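Local coordinates for FEZ-1 protein (Fluoribacter gormanii, PDB 5WCK) that is a zinc-dependent beta-lactamase of subclass B3, which probably hydrolyses the beta-lactam ring of antibiotics and works as a monomer, at residues A[18-23]-A[52-57]; A[28-33]-A[137-142]; A[35-40]-A[66-71]. The protein carries 2 engineered substitutions. All coordinates share one frame; numbering follows the deposited sequence.

Interaction 1: residues A[18-23]-A[52-57]; sequences YYVGTD and ASIKKL. With SO4 (sulfate ion), chain E.
V20 and L57 meet where the end of strand 17-19 passes the C-terminal part of helix 47-56. The CG1 methyl of V20 leans against CD1 of L57 at 3.6 Å, the two chains crossing at a slant. Placing CG1 anti to its own carbonyl carbon (chi1 -68°) turns this methyl to the helix, where it also reaches CG1 of I54. L57 spreads its contact further: the same CD1 lies 3.8 Å from CD2 of Y18, approaching the ring obliquely while the leucine and the tyrosine run antiparallel alongside one another. Branched aliphatic chains suit a seam of this kind, because their methyls fill the angle between helix and sheet. S53 is small enough for its CB to sit 3.9 Å from CB of V20. S53 OG donates to a water, which in turn donates to G21 O, both at 2.7 Å. On the outer side of the helix K55 NZ grips O3 of a sulfate, probably picked up from the crystallisation liquor. Direct contact between the segments is therefore apolar, and the water supplies the polar link, consistent with a helix held on its sheet mainly by burial of methyl groups.

Interaction 2: residues A[28-33]-A[137-142]; sequences YLIVTP and GGTVLT
I30 and T139 make the tight part of this contact, with their CG2 methyls 3.6 Å apart. Strands 28-32 and 139-145 belong to the two different sheets of the metallo-beta-lactamase alpha-beta/beta-alpha sandwich. Their short axes run 9.1 Å apart at 149°, a face-to-face packing of sheets joined by side chains. Both methyls stand anti to their backbone nitrogens, and the two side chains slant across one another. Deeper in, I30 and L141 reach toward each other tip to tip, CD1 to CD2 at a looser 4.2 Å; M158 of strand 154-162 touches I30, T139 and L141 and packs into the same interior. Long aliphatic chains suit this buried end, since they span the space between the sheets.

Toward the surface the packing thins. T32 offers its CG2 methyl to T139, 3.8 Å from OG1, while its own hydroxyl is bonded to G35 O and R34 N; T139 OG1 is bonded to the side chain of N16. At the exposed margin P33 CD rests 3.7 Å from G137 O. G137 has a positive phi (59°), and a side chain there would run into T32 OG1, so glycine lets the hairpin turn come close. The threonines thus serve both surroundings, giving methyls to the interface and hydroxyls to neighbouring turns, and cohesion between the two segments rests on apolar contact.

Interaction 3: residues A[35-40]-A[66-71]; sequences GNILIN and ILLISH. With ZN (zinc ion), chain D.
N40 and S70 close the C-terminal end of a parallel strand pair, strands 35-39 and 64-68, which helix 47-56 connects as a beta-alpha-beta unit of the metallo-beta-lactamase fold. The asparagine amide works with both ends. Its OD1 accepts S70 N at 2.8 Å, the donor tilted 19° from the plane of the side-chain carbonyl, while ND2 gives a hydrogen to S70 OG at 3.1 Å, almost exactly in the amide plane. Two bonds to one residue fix the rotation of the amide, and ND2 has a further acceptor in A26 O. Asparagine suits the place because it carries donor and acceptor side by side.

Behind this pair the strands run in register. L38 N binds I66 O, L68 N binds L38 O, and N40 N binds L68 O at 2.8 Å, all nearly straight at hydrogen. One face of the sheet carries I37, I39, I66 and L68: I37 and I66 lie side by side, and CG2 of I37 meets CD1 of L68 at 3.7 Å. On the other face L38 and L67, each with CG anti to the backbone nitrogen, point the same way, CD2 to CD1 at 4.0 Å.

Just past S70 the chain delivers H71, whose ND1 is bonded to G173 O. A zinc ion is shared with H73, H149 and a water 2.0 Å from the metal; NE2 of H71 binds it at 2.1 Å.

In the fold
The three contacts share the seven-stranded sheet. Strands 17-19, 28-32 and 35-39 are neighbours in it: Y18 N lies 2.8 Å from L29 O, joining interactions 1 and 2, and I30 N lies 2.8 Å from I37 O, joining 2 and 3. The helix of interaction 1 is the crossover of the unit whose strands pair in interaction 3, and V20 CG2 touches L38 CD1 at 3.9 Å. Interaction 2 ties the sheet to its partner, with L141 also against I39. Only interaction 3 supplies a zinc ligand; the N40 side chain comes within about 4 Å of H76, a ligand of the second zinc, whereas the side chain of Y19 stays about 12 Å from a zinc ion.

Interaction 1: residues A[18-23]-A[52-57]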
# COMPACT_ATOMS: atom_id res chain seq x y z
N TYR A 18 1.59 -13.19 -1.88
CA TYR A 18 2.20 -13.17 -3.20
C TYR A 18 2.31 -11.72 -3.69
O TYR A 18 1.47 -10.86 -3.38
CB TYR A 18 1.36 -13.95 -4.22
CG TYR A 18 1.21 -15.41 -3.88
CD1 TYR A 18 0.33 -15.84 -2.90
CD2 TYR A 18 1.98 -16.37 -4.52
CE1 TYR A 18 0.22 -17.18 -2.58
CE2 TYR A 18 1.85 -17.72 -4.22
CZ TYR A 18 0.97 -18.13 -3.25
OH TYR A 18 0.83 -19.46 -2.90
N TYR A 19 3.35 -11.49 -4.50
CA TYR A 19 3.52 -10.25 -5.22
C TYR A 19 2.88 -10.39 -6.61
O TYR A 19 3.24 -11.32 -7.35
CB TYR A 19 5.01 -9.93 -5.40
CG TYR A 19 5.23 -8.54 -5.93
CD1 TYR A 19 5.06 -7.45 -5.09
CD2 TYR A 19 5.56 -8.28 -7.25
CE1 TYR A 19 5.21 -6.16 -5.55
CE2 TYR A 19 5.69 -6.99 -7.73
CZ TYR A 19 5.54 -5.92 -6.87
OH TYR A 19 5.64 -4.63 -7.30
N VAL A 20 1.97 -9.47 -6.95
CA VAL A 20 1.32 -9.46 -8.27
C VAL A 20 1.37 -8.06 -8.88
O VAL A 20 0.53 -7.71 -9.70
CB VAL A 20 -0.12 -9.99 -8.19
CG1 VAL A 20 -0.13 -11.48 -7.88
CG2 VAL A 20 -0.99 -9.23 -7.19
N GLY A 21 2.36 -7.26 -8.47
CA GLY A 21 2.49 -5.92 -8.97
C GLY A 21 3.48 -5.78 -10.11
O GLY A 21 3.80 -6.73 -10.83
N THR A 22 3.92 -4.54 -10.28
CA THR A 22 4.75 -4.10 -11.38
C THR A 22 6.18 -3.86 -10.87
O THR A 22 6.54 -4.17 -9.74
CB THR A 22 4.16 -2.83 -12.00
OG1 THR A 22 4.41 -1.74 -11.09
CG2 THR A 22 2.68 -2.93 -12.33
N ASP A 23 7.03 -3.27 -11.70
CA ASP A 23 8.38 -2.96 -11.25
C ASP A 23 8.44 -1.68 -10.40
O ASP A 23 9.55 -1.26 -10.00
CB ASP A 23 9.33 -2.88 -12.45
CG ASP A 23 9.20 -1.62 -13.28
OD1 ASP A 23 8.17 -0.94 -13.18
OD2 ASP A 23 10.19 -1.33 -14.04
N ALA A 52 -3.23 -10.85 -15.22
CA ALA A 52 -2.31 -11.81 -15.82
C ALA A 52 -1.36 -12.41 -14.77
O ALA A 52 -1.05 -13.60 -14.82
CB ALA A 52 -1.55 -11.16 -16.97
N SER A 53 -0.90 -11.57 -13.82
CA SER A 53 -0.00 -12.04 -12.78
C SER A 53 -0.70 -13.07 -11.89
O SER A 53 -0.14 -14.09 -11.52
CB SER A 53 0.52 -10.87 -11.95
OG SER A 53 1.49 -10.12 -12.68
N ILE A 54 -1.94 -12.77 -11.51
CA ILE A 54 -2.72 -13.67 -10.67
C ILE A 54 -2.86 -15.04 -11.36
O ILE A 54 -2.67 -16.09 -10.73
CB ILE A 54 -4.09 -13.05 -10.34
CG1 ILE A 54 -3.91 -11.88 -9.35
CG2 ILE A 54 -5.06 -14.08 -9.78
CD1 ILE A 54 -5.13 -11.03 -9.17
N LYS A 55 -3.19 -14.99 -12.65
CA LYS A 55 -3.44 -16.23 -13.42
C LYS A 55 -2.13 -16.99 -13.66
O LYS A 55 -2.12 -18.23 -13.64
CB LYS A 55 -4.22 -15.88 -14.69
CG LYS A 55 -5.64 -15.40 -14.40
CD LYS A 55 -6.42 -14.88 -15.59
CE LYS A 55 -6.59 -15.88 -16.72
NZ LYS A 55 -7.33 -17.08 -16.26
N LYS A 56 -1.01 -16.26 -13.83
CA LYS A 56 0.30 -16.87 -14.00
C LYS A 56 0.68 -17.71 -12.78
O LYS A 56 1.33 -18.75 -12.90
CB LYS A 56 1.36 -15.79 -14.25
CG LYS A 56 2.78 -16.31 -14.37
CD LYS A 56 3.00 -17.23 -15.55
CE LYS A 56 4.46 -17.60 -15.69
NZ LYS A 56 4.71 -18.50 -16.84
N LEU A 57 0.28 -17.26 -11.58
CA LEU A 57 0.53 -17.98 -10.35
C LEU A 57 -0.40 -19.19 -10.21
O LEU A 57 -0.23 -19.95 -9.27
CB LEU A 57 0.34 -17.06 -9.14
CG LEU A 57 1.38 -15.95 -8.98
CD1 LEU A 57 0.92 -14.96 -7.92
CD2 LEU A 57 2.75 -16.52 -8.63
S SO4 E . -10.19 -16.20 -14.31
O1 SO4 E . -10.07 -15.59 -15.67
O2 SO4 E . -10.79 -17.55 -14.42
O3 SO4 E . -8.87 -16.38 -13.75
O4 SO4 E . -11.11 -15.39 -13.50
O HOH W 1 3.50 -9.41 -11.03

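Interaction 2: residues A[28-33]-A[137-142]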
# COMPACT_ATOMS: atom_id res chain seq x y z
N TYR A 28 -0.41 -6.88 -4.03
CA TYR A 28 -0.23 -8.07 -3.25
C TYR A 28 -1.50 -8.92 -3.32
O TYR A 28 -2.61 -8.39 -3.33
CB TYR A 28 0.09 -7.71 -1.79
CG TYR A 28 1.32 -6.84 -1.67
CD1 TYR A 28 2.58 -7.41 -1.62
CD2 TYR A 28 1.24 -5.46 -1.73
CE1 TYR A 28 3.72 -6.62 -1.59
CE2 TYR A 28 2.36 -4.66 -1.68
CZ TYR A 28 3.62 -5.24 -1.60
OH TYR A 28 4.78 -4.51 -1.55
N LEU A 29 -1.32 -10.24 -3.37
CA LEU A 29 -2.41 -11.20 -3.38
C LEU A 29 -2.27 -12.10 -2.17
O LEU A 29 -1.21 -12.68 -1.95
CB LEU A 29 -2.38 -12.04 -4.66
CG LEU A 29 -3.61 -12.92 -4.89
CD1 LEU A 29 -4.80 -12.09 -5.36
CD2 LEU A 29 -3.33 -14.05 -5.87
N ILE A 30 -3.34 -12.20 -1.38
CA ILE A 30 -3.36 -13.09 -0.21
C ILE A 30 -4.37 -14.19 -0.58
O ILE A 30 -5.53 -13.90 -0.84
CB ILE A 30 -3.72 -12.35 1.09
CG1 ILE A 30 -2.69 -11.29 1.48
CG2 ILE A 30 -3.87 -13.35 2.22
CD1 ILE A 30 -2.81 -9.97 0.81
N VAL A 31 -3.89 -15.43 -0.58
CA VAL A 31 -4.65 -16.57 -1.10
C VAL A 31 -5.14 -17.41 0.09
O VAL A 31 -4.33 -17.86 0.90
CB VAL A 31 -3.80 -17.42 -2.06
CG1 VAL A 31 -4.53 -18.68 -2.48
CG2 VAL A 31 -3.39 -16.60 -3.27
N THR A 32 -6.46 -17.61 0.15
CA THR A 32 -7.09 -18.36 1.25
C THR A 32 -8.03 -19.40 0.67
O THR A 32 -8.48 -19.32 -0.47
CB THR A 32 -7.85 -17.47 2.24
OG1 THR A 32 -9.20 -17.30 1.80
CG2 THR A 32 -7.20 -16.11 2.43
N PRO A 33 -8.40 -20.40 1.50
CA PRO A 33 -9.39 -21.40 1.08
C PRO A 33 -10.77 -20.83 0.73
O PRO A 33 -11.58 -21.54 0.09
CB PRO A 33 -9.47 -22.34 2.28
CG PRO A 33 -8.17 -22.15 3.00
CD PRO A 33 -7.87 -20.68 2.84
N GLY A 137 -11.00 -16.64 5.29
CA GLY A 137 -10.48 -17.99 5.26
C GLY A 137 -9.43 -18.27 6.33
O GLY A 137 -8.55 -19.11 6.10
N GLY A 138 -9.52 -17.56 7.47
CA GLY A 138 -8.58 -17.72 8.57
C GLY A 138 -7.37 -16.80 8.52
O GLY A 138 -6.62 -16.72 9.48
N THR A 139 -7.13 -16.15 7.37
CA THR A 139 -6.08 -15.16 7.28
C THR A 139 -6.57 -13.84 7.87
O THR A 139 -7.70 -13.43 7.61
CB THR A 139 -5.60 -15.02 5.83
OG1 THR A 139 -4.94 -16.25 5.51
CG2 THR A 139 -4.65 -13.86 5.66
N VAL A 140 -5.71 -13.16 8.65
CA VAL A 140 -6.09 -11.93 9.37
C VAL A 140 -5.09 -10.83 9.00
O VAL A 140 -3.89 -10.94 9.35
CB VAL A 140 -6.09 -12.15 10.89
CG1 VAL A 140 -6.45 -10.85 11.62
CG2 VAL A 140 -7.02 -13.29 11.30
N LEU A 141 -5.58 -9.77 8.33
CA LEU A 141 -4.81 -8.56 8.04
C LEU A 141 -5.28 -7.49 9.03
O LEU A 141 -6.46 -7.46 9.38
CB LEU A 141 -5.06 -8.08 6.61
CG LEU A 141 -4.19 -8.71 5.53
CD1 LEU A 141 -4.29 -10.21 5.54
CD2 LEU A 141 -4.58 -8.19 4.14
N THR A 142 -4.37 -6.61 9.44
CA THR A 142 -4.73 -5.50 10.31
C THR A 142 -4.41 -4.17 9.62
O THR A 142 -3.30 -3.99 9.08
CB THR A 142 -4.03 -5.57 11.67
OG1 THR A 142 -4.38 -6.78 12.37
CG2 THR A 142 -4.43 -4.39 12.54

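Interaction 3: residues A[35-40]-A[66-71]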
# COMPACT_ATOMS: atom_id res chain seq x y z
N GLY A 35 -11.12 -17.74 -0.82
CA GLY A 35 -10.92 -16.73 -1.85
C GLY A 35 -9.72 -15.86 -1.53
O GLY A 35 -9.01 -16.10 -0.54
N ASN A 36 -9.51 -14.83 -2.36
CA ASN A 36 -8.27 -14.06 -2.32
C ASN A 36 -8.53 -12.59 -1.99
O ASN A 36 -9.61 -12.04 -2.29
CB ASN A 36 -7.55 -14.17 -3.66
CG ASN A 36 -7.34 -15.61 -4.07
OD1 ASN A 36 -7.22 -16.50 -3.22
ND2 ASN A 36 -7.33 -15.84 -5.38
N ILE A 37 -7.52 -11.94 -1.40
CA ILE A 37 -7.51 -10.52 -1.12
C ILE A 37 -6.45 -9.88 -2.03
O ILE A 37 -5.34 -10.41 -2.11
CB ILE A 37 -7.16 -10.21 0.34
CG1 ILE A 37 -8.10 -10.94 1.32
CG2 ILE A 37 -7.11 -8.71 0.60
CD1 ILE A 37 -7.68 -10.84 2.76
N LEU A 38 -6.83 -8.81 -2.71
CA LEU A 38 -5.92 -8.03 -3.55
C LEU A 38 -5.69 -6.67 -2.90
O LEU A 38 -6.66 -5.99 -2.49
CB LEU A 38 -6.53 -7.87 -4.95
CG LEU A 38 -5.72 -7.01 -5.91
CD1 LEU A 38 -4.37 -7.62 -6.23
CD2 LEU A 38 -6.48 -6.76 -7.20
N ILE A 39 -4.41 -6.26 -2.80
CA ILE A 39 -4.03 -4.93 -2.26
C ILE A 39 -3.37 -4.13 -3.39
O ILE A 39 -2.39 -4.62 -3.91
CB ILE A 39 -3.09 -5.05 -1.04
CG1 ILE A 39 -3.58 -6.09 -0.02
CG2 ILE A 39 -2.93 -3.69 -0.38
CD1 ILE A 39 -2.83 -6.07 1.30
N ASN A 40 -3.97 -2.98 -3.71
CA ASN A 40 -3.54 -1.97 -4.72
C ASN A 40 -4.01 -2.34 -6.13
O ASN A 40 -3.56 -3.30 -6.64
CB ASN A 40 -2.08 -1.53 -4.60
CG ASN A 40 -1.77 -0.91 -3.26
OD1 ASN A 40 -2.52 -0.11 -2.77
ND2 ASN A 40 -0.64 -1.26 -2.68
N ILE A 66 -11.95 -9.51 -1.99
CA ILE A 66 -11.73 -8.28 -1.22
C ILE A 66 -10.64 -7.48 -1.92
O ILE A 66 -9.62 -8.06 -2.31
CB ILE A 66 -11.33 -8.56 0.25
CG1 ILE A 66 -12.42 -9.34 1.00
CG2 ILE A 66 -11.02 -7.26 0.97
CD1 ILE A 66 -12.04 -9.73 2.42
N LEU A 67 -10.89 -6.18 -2.08
CA LEU A 67 -9.93 -5.22 -2.62
C LEU A 67 -9.61 -4.19 -1.55
O LEU A 67 -10.53 -3.58 -0.97
CB LEU A 67 -10.54 -4.53 -3.85
CG LEU A 67 -9.67 -3.44 -4.49
CD1 LEU A 67 -8.33 -3.96 -5.00
CD2 LEU A 67 -10.43 -2.77 -5.62
N LEU A 68 -8.31 -4.04 -1.25
CA LEU A 68 -7.76 -3.05 -0.32
C LEU A 68 -6.76 -2.19 -1.07
O LEU A 68 -6.31 -2.56 -2.16
CB LEU A 68 -7.04 -3.76 0.84
CG LEU A 68 -7.80 -4.88 1.53
CD1 LEU A 68 -6.90 -5.58 2.54
CD2 LEU A 68 -9.07 -4.36 2.18
N ILE A 69 -6.42 -1.05 -0.46
CA ILE A 69 -5.42 -0.15 -0.96
C ILE A 69 -4.50 0.30 0.17
O ILE A 69 -4.87 0.34 1.36
CB ILE A 69 -6.04 1.06 -1.68
CG1 ILE A 69 -6.98 1.85 -0.78
CG2 ILE A 69 -6.69 0.62 -2.98
CD1 ILE A 69 -7.50 3.15 -1.38
N SER A 70 -3.29 0.74 -0.22
CA SER A 70 -2.36 1.39 0.70
C SER A 70 -2.85 2.80 1.07
O SER A 70 -2.80 3.20 2.21
CB SER A 70 -0.98 1.47 0.12
OG SER A 70 -0.39 0.17 0.03
N HIS A 71 -3.22 3.57 0.05
CA HIS A 71 -3.71 4.92 0.29
C HIS A 71 -4.41 5.44 -0.98
O HIS A 71 -4.22 4.90 -2.06
CB HIS A 71 -2.60 5.86 0.78
CG HIS A 71 -1.52 6.18 -0.20
ND1 HIS A 71 -0.27 5.55 -0.18
CD2 HIS A 71 -1.46 7.10 -1.18
CE1 HIS A 71 0.50 6.10 -1.11
NE2 HIS A 71 -0.20 7.05 -1.73
ZN ZN D . 0.68 8.70 -2.66
O HOH W 2 1.50 7.95 -4.28